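PDB 3BRU: transcriptional regulator AcuR from Rhodobacter sphaeroides 2.4.1, which represses transcription of its own operon as a TetR-family DNA-binding protein, probably by binding two operator sequences in the promoter. Local coordinates for residues 104-107 with 108-111; 112-115 with 116-119; 89-92 with 93-96. All coordinates share one frame; numbering follows the deposited sequence.

Contact 1 of 3, residues 104-107 with 108-111; sequences PLAR and LRLF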
ATOM      1  N   PRO A 104     -14.617   8.109 -21.975  1.00 24.30           N
ATOM      2  CA  PRO A 104     -14.368   7.454 -20.685  1.00 23.91           C
ATOM      3  C   PRO A 104     -12.892   7.192 -20.288  1.00 23.93           C
ATOM      4  O   PRO A 104     -12.484   7.553 -19.182  1.00 23.55           O
ATOM      5  CB  PRO A 104     -15.189   6.169 -20.782  1.00 22.96           C
ATOM      6  CG  PRO A 104     -16.346   6.569 -21.616  1.00 23.35           C
ATOM      7  CD  PRO A 104     -15.767   7.508 -22.683  1.00 24.09           C
ATOM      8  N   LEU A 105     -12.080   6.606 -21.157  1.00 23.70           N
ATOM      9  CA  LEU A 105     -10.713   6.281 -20.727  1.00 23.35           C
ATOM     10  C   LEU A 105      -9.840   7.499 -20.558  1.00 23.06           C
ATOM     11  O   LEU A 105      -8.965   7.504 -19.711  1.00 22.48           O
ATOM     12  CB  LEU A 105     -10.065   5.263 -21.645  1.00 23.63           C
ATOM     13  CG  LEU A 105     -10.712   3.863 -21.566  1.00 24.71           C
ATOM     14  CD1 LEU A 105     -10.072   2.986 -22.604  1.00 26.07           C
ATOM     15  CD2 LEU A 105     -10.657   3.203 -20.147  1.00 23.48           C
ATOM     16  N   ALA A 106     -10.095   8.538 -21.358  1.00 22.86           N
ATOM     17  CA  ALA A 106      -9.426   9.816 -21.155  1.00 23.05           C
ATOM     18  C   ALA A 106      -9.740  10.496 -19.822  1.00 23.16           C
ATOM     19  O   ALA A 106      -8.876  11.201 -19.295  1.00 24.80           O
ATOM     20  CB  ALA A 106      -9.634  10.776 -22.342  1.00 22.49           C
ATOM     21  N   ARG A 107     -10.951  10.300 -19.284  1.00 22.71           N
ATOM     22  CA  ARG A 107     -11.290  10.759 -17.935  1.00 22.44           C
ATOM     23  C   ARG A 107     -10.475  10.049 -16.854  1.00 22.36           C
ATOM     24  O   ARG A 107     -10.177  10.636 -15.814  1.00 22.50           O
ATOM     25  CB  ARG A 107     -12.760  10.530 -17.606  1.00 21.90           C
ATOM     26  CG  ARG A 107     -13.717  11.292 -18.444  1.00 22.60           C
ATOM     27  CD  ARG A 107     -15.059  10.702 -18.257  1.00 20.91           C
ATOM     28  NE  ARG A 107     -15.890  11.079 -19.373  1.00 25.21           N
ATOM     29  CZ  ARG A 107     -17.107  10.585 -19.596  1.00 26.15           C
ATOM     30  NH1 ARG A 107     -17.626   9.694 -18.761  1.00 24.21           N
ATOM     31  NH2 ARG A 107     -17.808  10.996 -20.651  1.00 25.20           N
ATOM     32  N   LEU A 108     -10.160   8.781 -17.081  1.00 21.57           N
ATOM     33  CA  LEU A 108      -9.344   8.038 -16.130  1.00 21.75           C
ATOM     34  C   LEU A 108      -7.892   8.542 -16.153  1.00 21.51           C
ATOM     35  O   LEU A 108      -7.275   8.669 -15.126  1.00 21.14           O
ATOM     36  CB  LEU A 108      -9.442   6.519 -16.369  1.00 21.39           C
ATOM     37  CG  LEU A 108      -8.640   5.680 -15.347  1.00 22.33           C
ATOM     38  CD1 LEU A 108      -9.223   5.773 -13.926  1.00 20.56           C
ATOM     39  CD2 LEU A 108      -8.454   4.200 -15.784  1.00 20.69           C
ATOM     40  N   ARG A 109      -7.370   8.818 -17.338  1.00 22.15           N
ATOM     41  CA  ARG A 109      -6.022   9.379 -17.505  1.00 24.15           C
ATOM     42  C   ARG A 109      -5.926  10.790 -16.938  1.00 23.56           C
ATOM     43  O   ARG A 109      -4.909  11.132 -16.357  1.00 23.75           O
ATOM     44  CB  ARG A 109      -5.604   9.370 -18.972  1.00 23.52           C
ATOM     45  CG  ARG A 109      -5.378   7.945 -19.500  1.00 27.99           C
ATOM     46  CD  ARG A 109      -4.840   7.917 -20.955  1.00 28.15           C
ATOM     47  NE  ARG A 109      -5.864   7.500 -21.933  1.00 37.06           N
ATOM     48  CZ  ARG A 109      -6.505   8.306 -22.794  1.00 40.89           C
ATOM     49  NH1 ARG A 109      -7.411   7.798 -23.633  1.00 41.25           N
ATOM     50  NH2 ARG A 109      -6.259   9.626 -22.829  1.00 43.34           N
ATOM     51  N   LEU A 110      -6.994  11.589 -17.076  1.00 23.11           N
ATOM     52  CA  LEU A 110      -7.050  12.910 -16.438  1.00 22.54           C
ATOM     53  C   LEU A 110      -6.950  12.834 -14.905  1.00 21.47           C
ATOM     54  O   LEU A 110      -6.174  13.555 -14.313  1.00 21.06           O
ATOM     55  CB  LEU A 110      -8.285  13.708 -16.880  1.00 22.57           C
ATOM     56  CG  LEU A 110      -8.440  15.090 -16.224  1.00 23.97           C
ATOM     57  CD1 LEU A 110      -7.322  16.109 -16.634  1.00 25.15           C
ATOM     58  CD2 LEU A 110      -9.777  15.652 -16.549  1.00 24.04           C
ATOM     59  N   PHE A 111      -7.718  11.943 -14.282  1.00 21.33           N
ATOM     60  CA  PHE A 111      -7.658  11.735 -12.841  1.00 20.60           C
ATOM     61  C   PHE A 111      -6.252  11.423 -12.332  1.00 20.50           C
ATOM     62  O   PHE A 111      -5.790  12.030 -11.356  1.00 20.74           O
ATOM     63  CB  PHE A 111      -8.636  10.651 -12.368  1.00 20.56           C
ATOM     64  CG  PHE A 111      -8.246  10.065 -11.034  1.00 20.10           C
ATOM     65  CD1 PHE A 111      -8.463  10.774  -9.863  1.00 21.23           C
ATOM     66  CD2 PHE A 111      -7.603   8.830 -10.960  1.00 17.02           C
ATOM     67  CE1 PHE A 111      -8.061  10.262  -8.646  1.00 20.82           C
ATOM     68  CE2 PHE A 111      -7.201   8.306  -9.756  1.00 18.67           C
ATOM     69  CZ  PHE A 111      -7.424   9.013  -8.595  1.00 20.79           C
TER
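R109 folds back over the preceding turn and lays its guanidinium across A106, one face of the group meeting A106 CA, which lies 3.4 Å above the plane and offset toward the rim. R109 NH2 comes within 3.6 Å of A106 CB, and the small alanine lets the flat group lie this close. The bend is at chi3 (-106°); with CG beside the backbone N, the chain first passes L105 O, 3.6 Å from R109 CG, and then turns toward the helix start. That same carbonyl accepts the backbone N-H of R109 at 3.1 Å. These residues open helix 104-120 in the TetR-type C-terminal domain, and P104 suits a first turn because its ring nitrogen has no proton to donate. The first of the i to i+4 bonds is weak, L108 N to P104 O at 3.4 Å, whereas L110 N donates to A106 O at 2.9 Å. R107, on another side of the helix, holds its guanidinium with a bond from NH2 to L102 O and a salt bridge from NH1 to E165 of helix 143-167. L108 and F111, both apolar and buried, rest on F185 of helix 178-199, and F111 CB passes 3.8 Å from R107 O.

Contact 2 of 3, residues 112-115 with 116-119; sequences TRMA and EEGM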
ATOM      1  N   THR A 112      -5.578  10.487 -12.976  1.00 20.20           N
ATOM      2  CA  THR A 112      -4.208  10.098 -12.575  1.00 21.19           C
ATOM      3  C   THR A 112      -3.159  11.188 -12.808  1.00 21.17           C
ATOM      4  O   THR A 112      -2.184  11.297 -12.068  1.00 21.95           O
ATOM      5  CB  THR A 112      -3.733   8.762 -13.218  1.00 20.44           C
ATOM      6  OG1 THR A 112      -3.666   8.909 -14.634  1.00 21.27           O
ATOM      7  CG2 THR A 112      -4.662   7.635 -12.859  1.00 20.46           C
ATOM      8  N   ARG A 113      -3.396  11.994 -13.824  1.00 21.35           N
ATOM      9  CA  ARG A 113      -2.590  13.156 -14.129  1.00 21.93           C
ATOM     10  C   ARG A 113      -2.720  14.242 -13.042  1.00 20.83           C
ATOM     11  O   ARG A 113      -1.716  14.747 -12.537  1.00 20.58           O
ATOM     12  CB  ARG A 113      -2.994  13.646 -15.513  1.00 22.31           C
ATOM     13  CG  ARG A 113      -2.148  14.755 -16.091  1.00 27.09           C
ATOM     14  CD  ARG A 113      -2.172  14.682 -17.624  1.00 32.62           C
ATOM     15  NE  ARG A 113      -1.245  15.600 -18.301  1.00 38.21           N
ATOM     16  CZ  ARG A 113      -0.157  16.189 -17.772  1.00 41.44           C
ATOM     17  NH1 ARG A 113       0.565  17.025 -18.530  1.00 41.27           N
ATOM     18  NH2 ARG A 113       0.216  15.975 -16.504  1.00 41.27           N
HETATM   19  N   MSE A 114      -3.962  14.568 -12.695  1.00 20.93           N
HETATM   20  CA  MSE A 114      -4.348  15.448 -11.589  1.00 22.34           C
HETATM   21  C   MSE A 114      -3.865  15.030 -10.213  1.00 21.96           C
HETATM   22  O   MSE A 114      -3.373  15.865  -9.448  1.00 23.20           O
HETATM   23  CB  MSE A 114      -5.868  15.573 -11.523  1.00 21.41           C
HETATM   24  CG  MSE A 114      -6.451  16.322 -12.696  1.00 25.84           C
HETATM   25 SE   MSE A 114      -8.342  16.795 -12.528  0.50 25.72          SE
HETATM   26  CE  MSE A 114      -9.047  15.132 -11.807  1.00 25.47           C
ATOM     27  N   ALA A 115      -4.052  13.756  -9.878  1.00 22.16           N
ATOM     28  CA  ALA A 115      -3.608  13.224  -8.625  1.00 21.85           C
ATOM     29  C   ALA A 115      -2.092  13.354  -8.537  1.00 21.90           C
ATOM     30  O   ALA A 115      -1.578  13.729  -7.507  1.00 21.69           O
ATOM     31  CB  ALA A 115      -4.074  11.753  -8.454  1.00 21.92           C
ATOM     32  N   GLU A 116      -1.376  13.065  -9.618  1.00 22.90           N
ATOM     33  CA  GLU A 116       0.078  13.284  -9.645  1.00 23.99           C
ATOM     34  C   GLU A 116       0.486  14.758  -9.443  1.00 23.65           C
ATOM     35  O   GLU A 116       1.444  15.061  -8.709  1.00 23.56           O
ATOM     36  CB  GLU A 116       0.655  12.768 -10.951  1.00 23.87           C
ATOM     37  CG  GLU A 116       2.173  12.997 -11.101  1.00 25.49           C
ATOM     38  CD  GLU A 116       2.743  12.429 -12.413  1.00 27.32           C
ATOM     39  OE1 GLU A 116       2.034  11.597 -13.082  1.00 30.05           O
ATOM     40  OE2 GLU A 116       3.891  12.837 -12.784  1.00 30.31           O
ATOM     41  N   GLU A 117      -0.237  15.668 -10.102  1.00 22.94           N
ATOM     42  CA  GLU A 117      -0.025  17.103  -9.921  1.00 22.41           C
ATOM     43  C   GLU A 117      -0.219  17.538  -8.478  1.00 21.71           C
ATOM     44  O   GLU A 117       0.557  18.356  -7.959  1.00 21.44           O
ATOM     45  CB  GLU A 117      -0.929  17.920 -10.852  1.00 22.34           C
ATOM     46  CG  GLU A 117      -0.461  17.875 -12.315  1.00 23.30           C
ATOM     47  CD  GLU A 117      -1.543  18.294 -13.339  1.00 23.97           C
ATOM     48  OE1 GLU A 117      -2.703  18.579 -12.936  1.00 25.00           O
ATOM     49  OE2 GLU A 117      -1.208  18.360 -14.560  1.00 24.94           O
ATOM     50  N   GLY A 118      -1.256  16.996  -7.837  1.00 21.10           N
ATOM     51  CA  GLY A 118      -1.493  17.221  -6.432  1.00 20.18           C
ATOM     52  C   GLY A 118      -0.327  16.731  -5.601  1.00 20.23           C
ATOM     53  O   GLY A 118       0.184  17.462  -4.774  1.00 20.17           O
HETATM   54  N   MSE A 119       0.104  15.489  -5.819  1.00 20.90           N
HETATM   55  CA  MSE A 119       1.241  14.925  -5.068  1.00 21.28           C
HETATM   56  C   MSE A 119       2.550  15.689  -5.289  1.00 21.04           C
HETATM   57  O   MSE A 119       3.354  15.814  -4.357  1.00 21.64           O
HETATM   58  CB  MSE A 119       1.465  13.453  -5.394  1.00 20.11           C
HETATM   59  CG  MSE A 119       0.464  12.458  -4.829  1.00 22.24           C
HETATM   60 SE   MSE A 119       1.252  10.667  -5.152  0.50 22.77          SE
HETATM   61  CE  MSE A 119       2.742  10.681  -3.803  1.00 21.65           C
TER
HETATM   62  O   HOH W   1       0.230   9.713 -13.144  1.00 45.15           O
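This is a surface contact between successive turns of helix 104-120, in the C-terminal domain of a TetR-family regulator, with a charged pair on its outer side, and T112, A115, E116 and M119 where other helices approach. R113 and E117, one turn apart, form an i to i+4 salt bridge with R113 NH2 3.4 Å from E117 OE2. Their side chains cross obliquely, and the guanidinium and carboxylate planes stand 52° apart. E117 OE2 sits off the plane of the guanidinium, so the pair is held by charge without a directed N-H bond. R113 reaches this position with CG anti to its own nitrogen (chi1 -173°) and an extended chain, while E117 sets CG beside its nitrogen and brings that carbon 3.4 Å from R113 O. The same carbonyl accepts E117 N at 3.0 Å. E116 serves a different side: a water donates to its OE1 at 2.6 Å and to T112 O at 3.1 Å, while OE2 is hydrogen-bonded to H206 of helix 203-212. T112 O also receives the backbone N-H of E116. T112 OG1 bonds back to R109 O, a common way for a threonine within a helix to satisfy its hydroxyl. A115 is small enough to lie against W189 of helix 178-199, and M119, a selenomethionine, reaches A196 of that helix. The R113-E117 attraction therefore probably tolerates some movement at this exposed surface, whereas E116, gripped through both carboxylate oxygens, is likely to be more firmly placed.

Contact 3 of 3, residues 89-92 with 93-96; sequences FARL and LDQA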
ATOM      1  N   PHE A  89     -12.171  14.299  -1.793  1.00 24.30           N
ATOM      2  CA  PHE A  89     -11.737  13.419  -2.859  1.00 23.09           C
ATOM      3  C   PHE A  89     -12.812  13.152  -3.894  1.00 22.03           C
ATOM      4  O   PHE A  89     -12.481  13.013  -5.065  1.00 22.47           O
ATOM      5  CB  PHE A  89     -11.273  12.081  -2.280  1.00 23.34           C
ATOM      6  CG  PHE A  89     -10.384  11.325  -3.198  1.00 24.21           C
ATOM      7  CD1 PHE A  89      -9.029  11.655  -3.298  1.00 26.30           C
ATOM      8  CD2 PHE A  89     -10.891  10.296  -4.007  1.00 24.66           C
ATOM      9  CE1 PHE A  89      -8.194  10.938  -4.175  1.00 25.45           C
ATOM     10  CE2 PHE A  89     -10.060   9.593  -4.879  1.00 21.59           C
ATOM     11  CZ  PHE A  89      -8.715   9.907  -4.955  1.00 22.62           C
ATOM     12  N   ALA A  90     -14.074  13.033  -3.461  1.00 20.11           N
ATOM     13  CA  ALA A  90     -15.198  12.873  -4.367  1.00 19.48           C
ATOM     14  C   ALA A  90     -15.233  14.030  -5.367  1.00 21.04           C
ATOM     15  O   ALA A  90     -15.553  13.813  -6.538  1.00 21.77           O
ATOM     16  CB  ALA A  90     -16.491  12.807  -3.608  1.00 18.27           C
ATOM     17  N   ARG A  91     -14.892  15.243  -4.933  1.00 21.07           N
ATOM     18  CA  ARG A  91     -14.874  16.416  -5.833  1.00 23.15           C
ATOM     19  C   ARG A  91     -13.765  16.390  -6.881  1.00 23.91           C
ATOM     20  O   ARG A  91     -13.902  16.948  -7.973  1.00 24.89           O
ATOM     21  CB  ARG A  91     -14.831  17.741  -5.035  1.00 22.72           C
ATOM     22  CG  ARG A  91     -16.112  17.949  -4.254  1.00 23.50           C
ATOM     23  CD  ARG A  91     -16.464  19.406  -4.050  1.00 26.02           C
ATOM     24  NE  ARG A  91     -17.657  19.506  -3.220  1.00 27.27           N
ATOM     25  CZ  ARG A  91     -17.647  19.700  -1.898  1.00 29.80           C
ATOM     26  NH1 ARG A  91     -18.809  19.753  -1.238  1.00 28.88           N
ATOM     27  NH2 ARG A  91     -16.491  19.849  -1.235  1.00 27.43           N
ATOM     28  N   LEU A  92     -12.650  15.765  -6.546  1.00 24.75           N
ATOM     29  CA  LEU A  92     -11.597  15.618  -7.506  1.00 25.81           C
ATOM     30  C   LEU A  92     -11.979  14.566  -8.571  1.00 25.68           C
ATOM     31  O   LEU A  92     -11.752  14.781  -9.760  1.00 25.91           O
ATOM     32  CB  LEU A  92     -10.274  15.367  -6.782  1.00 26.77           C
ATOM     33  CG  LEU A  92      -9.145  14.500  -7.334  1.00 30.62           C
ATOM     34  CD1 LEU A  92      -7.760  15.034  -6.942  1.00 34.06           C
ATOM     35  CD2 LEU A  92      -9.363  13.123  -6.712  1.00 35.97           C
ATOM     36  N   LEU A  93     -12.596  13.468  -8.145  1.00 25.50           N
ATOM     37  CA  LEU A  93     -13.166  12.484  -9.057  1.00 24.97           C
ATOM     38  C   LEU A  93     -14.279  13.062  -9.934  1.00 25.31           C
ATOM     39  O   LEU A  93     -14.445  12.639 -11.072  1.00 25.87           O
ATOM     40  CB  LEU A  93     -13.704  11.260  -8.284  1.00 24.55           C
ATOM     41  CG  LEU A  93     -12.740  10.194  -7.735  1.00 24.42           C
ATOM     42  CD1 LEU A  93     -13.484   9.080  -6.995  1.00 23.33           C
ATOM     43  CD2 LEU A  93     -11.871   9.592  -8.833  1.00 23.77           C
ATOM     44  N   ASP A  94     -15.068  13.984  -9.397  1.00 25.39           N
ATOM     45  CA  ASP A  94     -16.154  14.609 -10.145  1.00 26.24           C
ATOM     46  C   ASP A  94     -15.601  15.339 -11.355  1.00 26.46           C
ATOM     47  O   ASP A  94     -16.192  15.301 -12.437  1.00 25.62           O
ATOM     48  CB  ASP A  94     -16.900  15.620  -9.279  1.00 25.65           C
ATOM     49  CG  ASP A  94     -17.845  14.956  -8.285  1.00 29.52           C
ATOM     50  OD1 ASP A  94     -18.101  13.728  -8.409  1.00 33.28           O
ATOM     51  OD2 ASP A  94     -18.334  15.653  -7.362  1.00 32.10           O
ATOM     52  N   GLN A  95     -14.462  16.006 -11.151  1.00 27.05           N
ATOM     53  CA  GLN A  95     -13.821  16.810 -12.193  1.00 27.92           C
ATOM     54  C   GLN A  95     -13.438  15.920 -13.374  1.00 27.83           C
ATOM     55  O   GLN A  95     -13.707  16.275 -14.529  1.00 27.66           O
ATOM     56  CB  GLN A  95     -12.604  17.552 -11.645  1.00 28.09           C
ATOM     57  CG  GLN A  95     -12.746  19.003 -11.775  1.00 31.92           C
ATOM     58  CD  GLN A  95     -11.554  19.795 -11.248  1.00 36.67           C
ATOM     59  OE1 GLN A  95     -10.968  20.590 -11.971  1.00 38.45           O
ATOM     60  NE2 GLN A  95     -11.219  19.610  -9.983  1.00 37.34           N
ATOM     61  N   ALA A  96     -12.850  14.761 -13.060  1.00 26.80           N
ATOM     62  CA  ALA A  96     -12.390  13.814 -14.059  1.00 26.75           C
ATOM     63  C   ALA A  96     -13.554  12.960 -14.594  1.00 27.35           C
ATOM     64  O   ALA A  96     -13.916  13.058 -15.781  1.00 27.36           O
ATOM     65  CB  ALA A  96     -11.271  12.948 -13.499  1.00 25.74           C
TER
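Helix 74-97, a long helix that comes after the predicted helix-turn-helix of this TetR-family repressor, carries this contact in its last turns. F89 and L93, four residues apart, pack with their side chains crossing: F89 CE2 is 4.0 Å from L93 CG, and L93 CD1 is 4.1 Å from the same F89 CE2. The phenylalanine gets there with CG anti to its nitrogen (chi1 -159°), which swings the ring toward the following turn. L92 contributes from its own turn, placing CD2 3.5 Å above one face of the F89 ring, offset toward the rim. The backbone joins F89 and L93 as well, L93 N donating to F89 O at 3.1 Å. An aromatic and a branched aliphatic residue suit this side because it faces other helices: W155 of helix 143-167 meets both F89 and L93, and F111 of helix 104-120 touches F89. The packing thus belongs to the all-helical body of the regulator. D94 turns its carboxylate back over the preceding turn, with OD1 3.2 Å from A90 O. Two acceptors so close would probably repel each other, but R158 of helix 143-167 serves both, its NH2 in a salt bridge with D94 OD1 and its NH1 hydrogen-bonded to A90 O, which probably offsets the repulsion. With an alanine in place of D94 the carboxylate is gone, which would probably leave R158 NH2 without its charged mate and the guanidinium held less firmly at A90 O. A90 O also takes D94 N at 2.9 Å. Toward the helix end the bonds lengthen, Q95 N to R91 O being weak at 3.4 Å, and A96 N reaches L92 O just as weakly at 3.5 Å.

Contacts 1 and 2 are consecutive pieces of helix 104-120, whereas contact 3 lies on helix 74-97, which precedes it in the chain. Contacts 1 and 3 are partly buried and meet directly: F111 puts CE1 3.7 Å from L92 CD2 and also packs on L93 and A96. Contact 2 is more superficial, yet the selenomethionine M114 sends CE to within 3.5 Å of A96 CB, tying it to the same neighbour. Chemistry follows place. The surface of contact 2 carries a loose charge pair and a water bridge; contact 3 joins aromatic packing to a carboxylate paired with helix 143-167; contact 1 combines a folded arginine with buried leucine and phenylalanine.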